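Long-range contact in 6-O-methylguanine DNA methyltransferase (PDB 2B6C), which is of unknown function but probably takes part in the recognition or repair of alkylated DNA: residues F27-R37 with T67-D77. Numbering follows the deposited sequence.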
ATOM      1  N   PHE B  27      20.304  12.338 -22.585  1.00 13.45           N
ATOM      2  CA  PHE B  27      20.552  11.357 -21.540  1.00 13.34           C
ATOM      3  C   PHE B  27      21.199  10.170 -22.168  1.00 13.88           C
ATOM      4  O   PHE B  27      20.956   9.873 -23.346  1.00 14.97           O
ATOM      5  CB  PHE B  27      19.252  10.897 -20.862  1.00 12.51           C
ATOM      6  CG  PHE B  27      18.486  12.014 -20.214  1.00 12.99           C
ATOM      7  CD1 PHE B  27      17.326  12.507 -20.808  1.00 11.53           C
ATOM      8  CD2 PHE B  27      18.927  12.572 -19.000  1.00 12.22           C
ATOM      9  CE1 PHE B  27      16.600  13.577 -20.219  1.00 11.33           C
ATOM     10  CE2 PHE B  27      18.233  13.649 -18.409  1.00 11.54           C
ATOM     11  CZ  PHE B  27      17.067  14.163 -19.039  1.00 11.83           C
ATOM     12  N   VAL B  28      21.985   9.453 -21.364  1.00 14.79           N
ATOM     13  CA  VAL B  28      22.479   8.130 -21.734  1.00 14.31           C
ATOM     14  C   VAL B  28      21.409   7.098 -21.284  1.00 14.74           C
ATOM     15  O   VAL B  28      20.914   7.162 -20.142  1.00 14.70           O
ATOM     16  CB  VAL B  28      23.912   7.867 -21.137  1.00 15.33           C
ATOM     17  CG1 VAL B  28      24.488   6.476 -21.544  1.00 14.71           C
ATOM     18  CG2 VAL B  28      24.870   8.956 -21.585  1.00 15.12           C
ATOM     19  N   PHE B  29      21.043   6.171 -22.174  1.00 13.67           N
ATOM     20  CA  PHE B  29      20.124   5.091 -21.825  1.00 14.20           C
ATOM     21  C   PHE B  29      20.813   3.737 -21.806  1.00 14.54           C
ATOM     22  O   PHE B  29      21.794   3.514 -22.553  1.00 13.99           O
ATOM     23  CB  PHE B  29      18.934   5.035 -22.806  1.00 12.78           C
ATOM     24  CG  PHE B  29      17.832   6.008 -22.465  1.00 14.41           C
ATOM     25  CD1 PHE B  29      17.925   7.342 -22.854  1.00 14.34           C
ATOM     26  CD2 PHE B  29      16.724   5.593 -21.721  1.00 14.70           C
ATOM     27  CE1 PHE B  29      16.883   8.280 -22.500  1.00 14.35           C
ATOM     28  CE2 PHE B  29      15.694   6.492 -21.376  1.00 11.80           C
ATOM     29  CZ  PHE B  29      15.773   7.828 -21.789  1.00 12.18           C
ATOM     30  N   ALA B  30      20.290   2.825 -20.991  1.00 14.03           N
ATOM     31  CA  ALA B  30      20.762   1.447 -21.037  1.00 15.31           C
ATOM     32  C   ALA B  30      20.013   0.725 -22.167  1.00 15.52           C
ATOM     33  O   ALA B  30      20.540  -0.180 -22.770  1.00 15.23           O
ATOM     34  CB  ALA B  30      20.552   0.740 -19.696  1.00 15.03           C
ATOM     35  N   GLY B  31      18.780   1.149 -22.437  1.00 16.13           N
ATOM     36  CA  GLY B  31      17.942   0.503 -23.428  1.00 17.04           C
ATOM     37  C   GLY B  31      16.970  -0.493 -22.827  1.00 18.30           C
ATOM     38  O   GLY B  31      16.766  -1.570 -23.382  1.00 17.70           O
ATOM     39  N   ILE B  32      16.359  -0.103 -21.705  1.00 18.54           N
ATOM     40  CA  ILE B  32      15.390  -0.932 -20.992  1.00 19.16           C
ATOM     41  C   ILE B  32      14.028  -0.255 -20.951  1.00 18.85           C
ATOM     42  O   ILE B  32      13.801   0.612 -20.098  1.00 18.33           O
ATOM     43  CB  ILE B  32      15.811  -1.167 -19.512  1.00 19.34           C
ATOM     44  CG1 ILE B  32      17.297  -1.533 -19.397  1.00 18.70           C
ATOM     45  CG2 ILE B  32      14.912  -2.259 -18.871  1.00 20.27           C
ATOM     46  CD1 ILE B  32      17.667  -2.883 -20.011  1.00 20.85           C
ATOM     47  N   PRO B  33      13.101  -0.672 -21.824  1.00 18.80           N
ATOM     48  CA  PRO B  33      11.769  -0.057 -21.782  1.00 20.08           C
ATOM     49  C   PRO B  33      11.068  -0.288 -20.427  1.00 20.08           C
ATOM     50  O   PRO B  33      11.420  -1.219 -19.697  1.00 19.93           O
ATOM     51  CB  PRO B  33      11.028  -0.738 -22.948  1.00 20.44           C
ATOM     52  CG  PRO B  33      12.204  -1.235 -23.892  1.00 20.24           C
ATOM     53  CD  PRO B  33      13.210  -1.695 -22.880  1.00 19.66           C
ATOM     54  N   ALA B  34      10.112   0.583 -20.112  1.00 21.27           N
ATOM     55  CA  ALA B  34       9.417   0.617 -18.820  1.00 22.01           C
ATOM     56  C   ALA B  34       8.860  -0.738 -18.364  1.00 23.67           C
ATOM     57  O   ALA B  34       9.186  -1.158 -17.255  1.00 24.29           O
ATOM     58  CB  ALA B  34       8.338   1.673 -18.801  1.00 21.96           C
ATOM     59  N   PRO B  35       8.062  -1.443 -19.220  1.00 24.25           N
ATOM     60  CA  PRO B  35       7.534  -2.725 -18.725  1.00 24.27           C
ATOM     61  C   PRO B  35       8.637  -3.696 -18.353  1.00 23.62           C
ATOM     62  O   PRO B  35       8.537  -4.353 -17.330  1.00 24.85           O
ATOM     63  CB  PRO B  35       6.672  -3.246 -19.892  1.00 24.57           C
ATOM     64  CG  PRO B  35       6.351  -2.012 -20.710  1.00 25.03           C
ATOM     65  CD  PRO B  35       7.575  -1.143 -20.579  1.00 24.25           C
ATOM     66  N   GLU B  36       9.708  -3.749 -19.135  1.00 23.34           N
ATOM     67  CA  GLU B  36      10.833  -4.598 -18.799  0.50 22.74           C
ATOM     68  C   GLU B  36      11.541  -4.110 -17.534  1.00 22.55           C
ATOM     69  O   GLU B  36      11.890  -4.914 -16.674  1.00 22.84           O
ATOM     70  CB  GLU B  36      11.773  -4.708 -19.989  0.50 23.09           C
ATOM     71  CG  GLU B  36      11.182  -5.564 -21.102  0.50 23.96           C
ATOM     72  CD  GLU B  36      11.033  -4.820 -22.404  0.50 24.22           C
ATOM     73  OE1 GLU B  36      11.794  -5.124 -23.356  0.50 23.34           O
ATOM     74  OE2 GLU B  36      10.151  -3.926 -22.464  0.50 24.51           O
ATOM     75  N   ARG B  37      11.702  -2.787 -17.395  1.00 22.09           N
ATOM     76  CA  ARG B  37      12.378  -2.195 -16.228  1.00 20.79           C
ATOM     77  C   ARG B  37      11.627  -2.519 -14.938  1.00 20.42           C
ATOM     78  O   ARG B  37      12.242  -2.811 -13.920  1.00 19.61           O
ATOM     79  CB  ARG B  37      12.538  -0.674 -16.390  1.00 20.41           C
ATOM     80  CG  ARG B  37      13.455  -0.019 -15.343  1.00 18.97           C
ATOM     81  CD  ARG B  37      13.188   1.506 -15.219  1.00 19.19           C
ATOM     82  NE  ARG B  37      11.954   1.798 -14.458  1.00 16.74           N
ATOM     83  CZ  ARG B  37      10.873   2.413 -14.944  1.00 13.22           C
ATOM     84  NH1 ARG B  37       9.838   2.635 -14.152  1.00 12.39           N
ATOM     85  NH2 ARG B  37      10.821   2.838 -16.203  1.00 15.02           N
ATOM     86  N   THR B  67      24.549   6.743 -14.222  1.00 14.96           N
ATOM     87  CA  THR B  67      24.616   7.377 -15.518  1.00 14.74           C
ATOM     88  C   THR B  67      23.377   7.233 -16.357  1.00 15.05           C
ATOM     89  O   THR B  67      22.859   8.217 -16.882  1.00 15.53           O
ATOM     90  CB  THR B  67      25.837   6.838 -16.308  1.00 14.63           C
ATOM     91  OG1 THR B  67      27.010   7.306 -15.657  1.00 14.46           O
ATOM     92  CG2 THR B  67      25.830   7.361 -17.768  1.00 14.07           C
ATOM     93  N   GLU B  68      22.927   5.993 -16.507  1.00 15.27           N
ATOM     94  CA  GLU B  68      21.832   5.702 -17.400  0.60 15.12           C
ATOM     95  C   GLU B  68      20.512   6.188 -16.829  1.00 15.03           C
ATOM     96  O   GLU B  68      20.259   6.088 -15.607  1.00 15.48           O
ATOM     97  CB  GLU B  68      21.809   4.212 -17.703  0.60 14.41           C
ATOM     98  CG  GLU B  68      23.103   3.729 -18.289  0.60 14.64           C
ATOM     99  CD  GLU B  68      24.248   3.397 -17.271  0.60 15.40           C
ATOM    100  OE1 GLU B  68      24.231   3.684 -16.039  0.60 11.97           O
ATOM    101  OE2 GLU B  68      25.232   2.856 -17.770  0.60 19.28           O
ATOM    102  N   ARG B  69      19.685   6.699 -17.727  1.00 14.88           N
ATOM    103  CA  ARG B  69      18.407   7.325 -17.396  1.00 14.47           C
ATOM    104  C   ARG B  69      17.465   6.366 -16.619  1.00 14.08           C
ATOM    105  O   ARG B  69      16.783   6.775 -15.716  1.00 14.50           O
ATOM    106  CB  ARG B  69      17.764   7.794 -18.706  1.00 13.84           C
ATOM    107  CG  ARG B  69      16.573   8.726 -18.562  1.00 14.14           C
ATOM    108  CD  ARG B  69      16.772   9.750 -17.462  1.00 14.40           C
ATOM    109  NE  ARG B  69      15.818  10.866 -17.557  1.00 12.82           N
ATOM    110  CZ  ARG B  69      15.826  11.931 -16.760  1.00 11.61           C
ATOM    111  NH1 ARG B  69      16.739  12.020 -15.797  1.00 11.18           N
ATOM    112  NH2 ARG B  69      14.921  12.907 -16.930  1.00 11.33           N
ATOM    113  N   GLU B  70      17.453   5.089 -16.978  1.00 14.31           N
ATOM    114  CA  GLU B  70      16.547   4.125 -16.309  1.00 14.67           C
ATOM    115  C   GLU B  70      16.804   4.012 -14.777  1.00 13.97           C
ATOM    116  O   GLU B  70      15.905   3.676 -14.018  1.00 14.43           O
ATOM    117  CB  GLU B  70      16.611   2.770 -17.013  1.00 14.04           C
ATOM    118  CG  GLU B  70      16.190   2.830 -18.488  1.00 13.97           C
ATOM    119  CD  GLU B  70      17.370   2.909 -19.440  1.00 12.12           C
ATOM    120  OE1 GLU B  70      18.402   3.537 -19.117  1.00 13.18           O
ATOM    121  OE2 GLU B  70      17.275   2.336 -20.538  1.00 14.30           O
ATOM    122  N   TYR B  71      18.019   4.323 -14.338  1.00 13.85           N
ATOM    123  CA  TYR B  71      18.327   4.379 -12.913  1.00 14.61           C
ATOM    124  C   TYR B  71      17.663   5.537 -12.190  1.00 14.83           C
ATOM    125  O   TYR B  71      17.359   5.409 -11.001  1.00 13.76           O
ATOM    126  CB  TYR B  71      19.824   4.398 -12.685  1.00 14.67           C
ATOM    127  CG  TYR B  71      20.475   3.093 -13.127  1.00 17.35           C
ATOM    128  CD1 TYR B  71      20.169   1.868 -12.480  1.00 16.80           C
ATOM    129  CD2 TYR B  71      21.389   3.075 -14.173  1.00 16.27           C
ATOM    130  CE1 TYR B  71      20.777   0.679 -12.870  1.00 13.67           C
ATOM    131  CE2 TYR B  71      21.979   1.882 -14.590  1.00 14.16           C
ATOM    132  CZ  TYR B  71      21.672   0.693 -13.933  1.00 16.87           C
ATOM    133  OH  TYR B  71      22.280  -0.468 -14.364  1.00 18.02           O
ATOM    134  N   GLN B  72      17.419   6.655 -12.891  1.00 14.38           N
ATOM    135  CA  GLN B  72      16.600   7.744 -12.280  1.00 14.71           C
ATOM    136  C   GLN B  72      15.170   7.270 -12.135  1.00 14.59           C
ATOM    137  O   GLN B  72      14.511   7.594 -11.140  1.00 14.77           O
ATOM    138  CB  GLN B  72      16.630   9.071 -13.058  1.00 14.64           C
ATOM    139  CG  GLN B  72      17.903   9.869 -12.934  1.00 13.01           C
ATOM    140  CD  GLN B  72      18.963   9.438 -13.907  1.00 11.64           C
ATOM    141  OE1 GLN B  72      19.896   8.706 -13.542  1.00 14.23           O
ATOM    142  NE2 GLN B  72      18.858   9.900 -15.141  1.00  8.99           N
ATOM    143  N   TYR B  73      14.706   6.463 -13.097  1.00 14.35           N
ATOM    144  CA  TYR B  73      13.338   5.929 -13.048  1.00 14.31           C
ATOM    145  C   TYR B  73      13.217   4.947 -11.897  1.00 14.76           C
ATOM    146  O   TYR B  73      12.183   4.920 -11.223  1.00 15.40           O
ATOM    147  CB  TYR B  73      12.931   5.208 -14.338  1.00 13.90           C
ATOM    148  CG  TYR B  73      12.983   6.023 -15.620  1.00 13.66           C
ATOM    149  CD1 TYR B  73      12.858   7.423 -15.606  1.00 10.25           C
ATOM    150  CD2 TYR B  73      13.097   5.368 -16.878  1.00 14.32           C
ATOM    151  CE1 TYR B  73      12.892   8.153 -16.778  1.00 10.52           C
ATOM    152  CE2 TYR B  73      13.140   6.091 -18.067  1.00 13.30           C
ATOM    153  CZ  TYR B  73      13.017   7.488 -18.015  1.00 12.69           C
ATOM    154  OH  TYR B  73      13.023   8.207 -19.188  1.00 12.44           O
ATOM    155  N   VAL B  74      14.275   4.134 -11.698  1.00 14.06           N
ATOM    156  CA  VAL B  74      14.398   3.271 -10.534  1.00 13.25           C
ATOM    157  C   VAL B  74      14.374   4.058  -9.232  1.00 12.93           C
ATOM    158  O   VAL B  74      13.588   3.736  -8.342  1.00 13.58           O
ATOM    159  CB  VAL B  74      15.631   2.303 -10.584  1.00 12.58           C
ATOM    160  CG1 VAL B  74      15.783   1.564  -9.230  1.00 11.85           C
ATOM    161  CG2 VAL B  74      15.476   1.333 -11.730  1.00 12.51           C
ATOM    162  N   ALA B  75      15.192   5.105  -9.124  1.00 12.46           N
ATOM    163  CA  ALA B  75      15.152   5.988  -7.958  1.00 12.52           C
ATOM    164  C   ALA B  75      13.741   6.514  -7.605  1.00 13.04           C
ATOM    165  O   ALA B  75      13.324   6.481  -6.438  1.00 12.19           O
ATOM    166  CB  ALA B  75      16.129   7.164  -8.112  1.00 11.25           C
ATOM    167  N   ILE B  76      13.029   7.016  -8.602  1.00 13.24           N
ATOM    168  CA  ILE B  76      11.696   7.609  -8.363  1.00 14.74           C
ATOM    169  C   ILE B  76      10.682   6.515  -7.990  1.00 14.50           C
ATOM    170  O   ILE B  76       9.798   6.740  -7.148  1.00 15.50           O
ATOM    171  CB  ILE B  76      11.205   8.473  -9.563  1.00 14.39           C
ATOM    172  CG1 ILE B  76      12.254   9.559  -9.849  1.00 15.14           C
ATOM    173  CG2 ILE B  76       9.836   9.112  -9.215  1.00 14.73           C
ATOM    174  CD1 ILE B  76      12.097  10.391 -11.164  1.00 14.82           C
ATOM    175  N   ASP B  77      10.836   5.319  -8.577  1.00 14.64           N
ATOM    176  CA  ASP B  77      10.005   4.160  -8.187  1.00 13.96           C
ATOM    177  C   ASP B  77      10.255   3.780  -6.722  1.00 14.31           C
ATOM    178  O   ASP B  77       9.337   3.413  -6.022  1.00 12.82           O
ATOM    179  CB  ASP B  77      10.251   2.927  -9.090  1.00 14.15           C
ATOM    180  CG  ASP B  77       9.478   2.981 -10.396  1.00 14.75           C
ATOM    181  OD1 ASP B  77       8.550   3.829 -10.551  1.00 16.09           O
ATOM    182  OD2 ASP B  77       9.810   2.168 -11.288  1.00 18.60           O
TER
HETATM  183  O   HOH W   1      22.139  10.421 -18.713  1.00 16.90           O
HETATM  184  O   HOH W   2      12.133   0.564 -11.765  1.00 14.58           O
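Val28 O accepts a hydrogen bond from Arg69 N (2.7 Å), which ties the loop, extended through Phe29 and turning at Ala30-Gly31, to the segment leading into helix 69-81, while from the start of helix 34-48 Arg37 reaches across to that helix. Glu70 supplies the centre of the join. Its carboxylate reaches into the bend of the loop, where OE1 takes Ala30 N on its syn lone pair at 2.8 Å, almost straight. OE2 receives two more amides, Gly31 N at 2.7 Å from the syn side and Ile32 N at 2.9 Å from the anti side, both somewhat out of the carboxylate plane. A glutamate suits the place, its two oxygens accepting from three successive amides; Gly31 fits the turn because at its positive phi a CB would press on the carbonyl O of Ala30. Arg69 serves two rings. Its CB sits over the face of Phe29, 3.6 Å from the centroid, and chi1 (-168°) puts CG beside Phe29 CZ; the bend at chi2 (40°) then carries the guanidinium flat onto Phe27, planes 13° apart, in a cation-pi stack. NH2 also forms a salt bridge with Asp105, and NH1 a hydrogen bond with the carbonyl of Lys101. Further along, Arg37 fits as a knob among Glu70, Tyr73, Val74 and Asp77: Tyr73 CB lies over its guanidinium face, and NH1 forms a salt bridge with Asp77 OD2 (2.9 Å) that a water, bound to both NE and OD2, reinforces. The Ala30-Gly31 turn forms a nest whose three N-H groups grip the buried carboxylate and probably stabilise its negative charge. Polar bonds thus hold the loop between helices 13-22 and 34-48 against helix 69-81, and the long arginine chains add both packing and charge.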